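Local coordinates for protein 3-deoxy-D-manno-octulosonate 8-phosphate phosphatase KdsC (Haemophilus influenzae Rd, PDB 1K1E) that catalyses the hydrolysis of 3-deoxy-D-manno-octulosonate 8-phosphate to 3-deoxy-D-manno-octulosonate and inorganic phosphate, with magnesium as cofactor, in lipopolysaccharide biosynthesis, at residues A95-A99 with E100-Y104; K45-D49 with A50-V54. One frame throughout, in Å; residues are numbered along the deposited sequence.

Interaction 1. Residues A95-A99 with E100-Y104; sequences AGVTA and EQTAY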
loop_
_atom_site.group_PDB
_atom_site.type_symbol
_atom_site.label_atom_id
_atom_site.label_comp_id
_atom_site.label_asym_id
_atom_site.label_seq_id
_atom_site.Cartn_x
_atom_site.Cartn_y
_atom_site.Cartn_z
ATOM N N ALA A 95 -22.866 -5.627 -25.522
ATOM C CA ALA A 95 -22.701 -7.027 -25.081
ATOM C C ALA A 95 -23.772 -7.969 -25.594
ATOM O O ALA A 95 -23.599 -9.196 -25.609
ATOM C CB ALA A 95 -22.656 -7.110 -23.486
ATOM N N GLY A 96 -24.902 -7.411 -25.974
ATOM C CA GLY A 96 -25.993 -8.238 -26.441
ATOM C C GLY A 96 -26.741 -8.820 -25.258
ATOM O O GLY A 96 -27.363 -9.889 -25.347
ATOM N N VAL A 97 -26.670 -8.132 -24.126
ATOM C CA VAL A 97 -27.338 -8.630 -22.931
ATOM C C VAL A 97 -28.225 -7.561 -22.372
ATOM O O VAL A 97 -28.039 -6.386 -22.643
ATOM C CB VAL A 97 -26.328 -9.028 -21.843
ATOM C CG1 VAL A 97 -25.339 -10.038 -22.390
ATOM C CG2 VAL A 97 -25.659 -7.787 -21.331
ATOM N N THR A 98 -29.198 -7.967 -21.577
ATOM C CA THR A 98 -30.132 -7.041 -20.984
ATOM C C THR A 98 -29.629 -6.560 -19.617
ATOM O O THR A 98 -28.698 -7.146 -19.065
ATOM C CB THR A 98 -31.497 -7.702 -20.743
ATOM O OG1 THR A 98 -31.383 -8.622 -19.667
ATOM C CG2 THR A 98 -31.932 -8.517 -22.006
ATOM N N ALA A 99 -30.263 -5.515 -19.077
ATOM C CA ALA A 99 -29.846 -5.006 -17.766
ATOM C C ALA A 99 -30.054 -6.062 -16.692
ATOM O O ALA A 99 -29.200 -6.241 -15.807
ATOM C CB ALA A 99 -30.606 -3.700 -17.381
ATOM N N GLU A 100 -31.170 -6.783 -16.743
ATOM C CA GLU A 100 -31.365 -7.813 -15.736
ATOM C C GLU A 100 -30.261 -8.835 -15.702
ATOM O O GLU A 100 -30.025 -9.434 -14.663
ATOM C CB GLU A 100 -32.721 -8.555 -15.890
ATOM C CG GLU A 100 -33.095 -9.044 -17.258
ATOM C CD GLU A 100 -34.478 -9.748 -17.249
ATOM O OE1 GLU A 100 -35.113 -9.918 -18.340
ATOM O OE2 GLU A 100 -34.922 -10.139 -16.131
ATOM N N GLN A 101 -29.563 -9.029 -16.823
ATOM C CA GLN A 101 -28.482 -10.021 -16.888
ATOM C C GLN A 101 -27.093 -9.387 -16.646
ATOM O O GLN A 101 -26.063 -10.034 -16.856
ATOM C CB GLN A 101 -28.469 -10.679 -18.280
ATOM C CG GLN A 101 -29.852 -11.070 -18.888
ATOM C CD GLN A 101 -29.823 -11.503 -20.413
ATOM O OE1 GLN A 101 -29.165 -10.875 -21.280
ATOM N NE2 GLN A 101 -30.582 -12.560 -20.730
ATOM N N THR A 102 -27.073 -8.127 -16.248
ATOM C CA THR A 102 -25.798 -7.427 -16.022
ATOM C C THR A 102 -25.570 -7.128 -14.552
ATOM O O THR A 102 -26.529 -6.844 -13.828
ATOM C CB THR A 102 -25.841 -6.111 -16.732
ATOM O OG1 THR A 102 -26.128 -6.333 -18.120
ATOM C CG2 THR A 102 -24.517 -5.369 -16.606
ATOM N N ALA A 103 -24.314 -7.182 -14.109
ATOM C CA ALA A 103 -23.994 -6.856 -12.710
ATOM C C ALA A 103 -22.955 -5.757 -12.765
ATOM O O ALA A 103 -22.175 -5.729 -13.688
ATOM C CB ALA A 103 -23.410 -8.051 -11.975
ATOM N N TYR A 104 -22.935 -4.876 -11.757
ATOM C CA TYR A 104 -22.014 -3.744 -11.727
ATOM C C TYR A 104 -21.289 -3.761 -10.391
ATOM O O TYR A 104 -21.862 -4.171 -9.398
ATOM C CB TYR A 104 -22.777 -2.422 -11.745
ATOM C CG TYR A 104 -21.925 -1.203 -11.944
ATOM C CD1 TYR A 104 -21.569 -0.741 -13.228
ATOM C CD2 TYR A 104 -21.387 -0.507 -10.835
ATOM C CE1 TYR A 104 -20.709 0.366 -13.408
ATOM C CE2 TYR A 104 -20.580 0.559 -11.016
ATOM C CZ TYR A 104 -20.223 1.003 -12.269
ATOM O OH TYR A 104 -19.395 2.091 -12.393
#
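The carbonyl oxygen of Thr98 is gripped by two donors. The hydroxyl OG1 of Thr102 gives it a hydrogen bond of 2.9 Å. The amide N of Gln101 reaches the same oxygen O of Thr98 at 3.1 Å. The two donors come over opposite faces of the carbonyl plane, so the peptide is held from both sides. The Thr102 hydroxyl is placed for this by its first torsion: OG1 stands beside its own backbone N (chi1 -56°), which brings it to Thr98 O. The next carbonyl, Ala99 O, accepts Thr102 N at 2.9 Å.

The side chain of Gln101 also reaches back to Thr98. Its amide oxygen OE1 takes the backbone N-H of Thr98 at 2.9 Å in a nearly straight bond (168°), with the donor above the amide plane. CG of Gln101 lies beside its backbone N, and the chain is extended beyond it, which carries OE1 back to Thr98. OE1 also lies against CA and CB of Val97. The CG2 methyl of Val97 meets OG1 of Thr102 at 3.6 Å, the two side chains crossing at about a right angle. Val97 also packs on Phe10, and Thr102 on Met92 and Cys118.

The turn lies at the surface, while Thr102 is buried. Ahead of the turn, Gly96, with positive phi, is the C-prime residue of a Schellman motif that ends helix 84-95. The chain then turns into strand 102-106: a helix-to-strand connection of the Rossmann-like HAD fold.

Interaction 2. Residues K45-D49 with A50-V54; sequences KMLMD and ADIQV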
loop_
_atom_site.group_PDB
_atom_site.type_symbol
_atom_site.label_atom_id
_atom_site.label_comp_id
_atom_site.label_asym_id
_atom_site.label_seq_id
_atom_site.Cartn_x
_atom_site.Cartn_y
_atom_site.Cartn_z
ATOM N N LYS A 45 -10.632 -13.155 -16.423
ATOM C CA LYS A 45 -10.469 -14.170 -17.476
ATOM C C LYS A 45 -11.427 -15.340 -17.233
ATOM O O LYS A 45 -11.908 -15.955 -18.192
ATOM C CB LYS A 45 -9.044 -14.754 -17.515
ATOM C CG LYS A 45 -7.944 -13.705 -17.630
ATOM C CD LYS A 45 -8.206 -12.782 -18.830
ATOM C CE LYS A 45 -8.201 -13.532 -20.185
ATOM N NZ LYS A 45 -8.685 -12.642 -21.308
ATOM N N MET A 46 -11.623 -15.692 -15.949
ATOM C CA MET A 46 -12.501 -16.814 -15.635
ATOM C C MET A 46 -13.886 -16.481 -16.106
ATOM O O MET A 46 -14.593 -17.319 -16.637
ATOM C CB MET A 46 -12.466 -17.105 -14.127
ATOM C CG MET A 46 -11.203 -17.777 -13.740
ATOM S SD MET A 46 -11.017 -17.850 -11.982
ATOM C CE MET A 46 -9.703 -19.246 -11.842
ATOM N N LEU A 47 -14.298 -15.236 -15.905
ATOM C CA LEU A 47 -15.617 -14.894 -16.355
ATOM C C LEU A 47 -15.793 -15.040 -17.848
ATOM O O LEU A 47 -16.730 -15.686 -18.301
ATOM C CB LEU A 47 -16.011 -13.450 -15.972
ATOM C CG LEU A 47 -16.199 -13.154 -14.458
ATOM C CD1 LEU A 47 -16.580 -11.684 -14.229
ATOM C CD2 LEU A 47 -17.344 -14.039 -13.878
ATOM N N MET A 48 -14.871 -14.450 -18.583
ATOM C CA MET A 48 -14.961 -14.486 -20.033
ATOM C C MET A 48 -14.973 -15.927 -20.523
ATOM O O MET A 48 -15.719 -16.291 -21.448
ATOM C CB MET A 48 -13.785 -13.679 -20.550
ATOM C CG MET A 48 -13.836 -12.209 -20.099
ATOM S SD MET A 48 -12.512 -11.082 -20.714
ATOM C CE MET A 48 -11.408 -12.162 -21.112
ATOM N N ASP A 49 -14.147 -16.756 -19.903
ATOM C CA ASP A 49 -14.058 -18.184 -20.246
ATOM C C ASP A 49 -15.396 -18.923 -19.987
ATOM O O ASP A 49 -15.725 -19.875 -20.704
ATOM C CB ASP A 49 -12.909 -18.818 -19.463
ATOM C CG ASP A 49 -12.790 -20.339 -19.658
ATOM O OD1 ASP A 49 -13.153 -21.129 -18.737
ATOM O OD2 ASP A 49 -12.323 -20.748 -20.746
ATOM N N ALA A 50 -16.152 -18.454 -18.992
ATOM C CA ALA A 50 -17.411 -19.050 -18.601
ATOM C C ALA A 50 -18.593 -18.357 -19.303
ATOM O O ALA A 50 -19.734 -18.426 -18.811
ATOM C CB ALA A 50 -17.577 -18.959 -17.088
ATOM N N ASP A 51 -18.286 -17.681 -20.415
ATOM C CA ASP A 51 -19.244 -16.984 -21.274
ATOM C C ASP A 51 -19.886 -15.783 -20.606
ATOM O O ASP A 51 -21.027 -15.489 -20.882
ATOM C CB ASP A 51 -20.353 -17.941 -21.725
ATOM C CG ASP A 51 -21.113 -17.423 -22.937
ATOM O OD1 ASP A 51 -22.347 -17.662 -23.009
ATOM O OD2 ASP A 51 -20.485 -16.787 -23.826
ATOM N N ILE A 52 -19.175 -15.130 -19.700
ATOM C CA ILE A 52 -19.738 -13.924 -19.095
ATOM C C ILE A 52 -18.836 -12.784 -19.522
ATOM O O ILE A 52 -17.645 -12.731 -19.139
ATOM C CB ILE A 52 -19.726 -14.070 -17.599
ATOM C CG1 ILE A 52 -20.670 -15.214 -17.187
ATOM C CG2 ILE A 52 -20.057 -12.692 -16.989
ATOM C CD1 ILE A 52 -20.538 -15.531 -15.691
ATOM N N GLN A 53 -19.350 -11.852 -20.319
ATOM C CA GLN A 53 -18.443 -10.815 -20.769
ATOM C C GLN A 53 -18.092 -9.840 -19.655
ATOM O O GLN A 53 -18.854 -9.707 -18.676
ATOM C CB GLN A 53 -19.091 -10.070 -21.904
ATOM C CG GLN A 53 -19.451 -11.017 -23.065
ATOM C CD GLN A 53 -20.278 -10.264 -24.124
ATOM O OE1 GLN A 53 -19.766 -9.384 -24.809
ATOM N NE2 GLN A 53 -21.552 -10.579 -24.202
ATOM N N VAL A 54 -16.986 -9.142 -19.827
ATOM C CA VAL A 54 -16.606 -8.137 -18.836
ATOM C C VAL A 54 -16.371 -6.788 -19.536
ATOM O O VAL A 54 -15.766 -6.727 -20.592
ATOM C CB VAL A 54 -15.363 -8.564 -18.063
ATOM C CG1 VAL A 54 -14.931 -7.443 -17.132
ATOM C CG2 VAL A 54 -15.652 -9.940 -17.322
#
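Leu47 and Val54 meet at about a right angle, methyl against methyl. CG2 of Val54 lies 3.7 Å from Leu47 CD1 and 3.8 Å from Leu47 CB. The same methyl also meets CG of Met48, at 4.0 Å, from the strand side. It is thus a bump set between two neighbouring helix side chains. Val54 CG2 stands beside its own backbone N, while CG1 is anti to that N (chi1 175°); this leaves CG2 as the branch facing the helix. On the other branch of Leu47, CD2 meets the CD1 end of Ile52 at 4.0 Å. The leucine fork therefore has one prong on Val54 and the other on Ile52. Phe148 and Ser152 of helix 147-158 also touch Leu47, and Val11 of strand 10-14 touches both Leu47 and Ile52.

Next to these apolar contacts, backbone bonds close the helix. CB of Ala50 sits against the carbonyl oxygens of Met46 and Leu47, 3.4 Å from Met46 O. OD1 of Asp51 has its partner outside the two segments, a salt bridge to Lys9. Leu47 O accepts Ile52 N at 2.9 Å, and Met48 O accepts Asp51 N at 3.1 Å. Asp51 has positive phi and is the C-prime residue. These two backbone bonds make the Schellman motif that ends helix 38-49 and leads into strand 53-58, within the parallel sheet of the HAD fold.

In the fold
Both interactions lie where a helix gives way to a strand of the same parallel sheet. Interaction 2 comes first in the chain and leads into strand 53-58; interaction 1 leads into strand 102-106. Strand 10-14 runs between those two strands. Interaction 1 is a surface contact, held mainly by backbone and side-chain hydrogen bonds. Interaction 2 is partly buried, and adds an apolar cluster to its backbone bonds. Both helices end in a Schellman motif, with Gly96 at the key place in one and Asp51 in the other. The two regions touch directly, through a probable hydrogen bond from Gln53 NE2 to Ala95 O (2.8 Å).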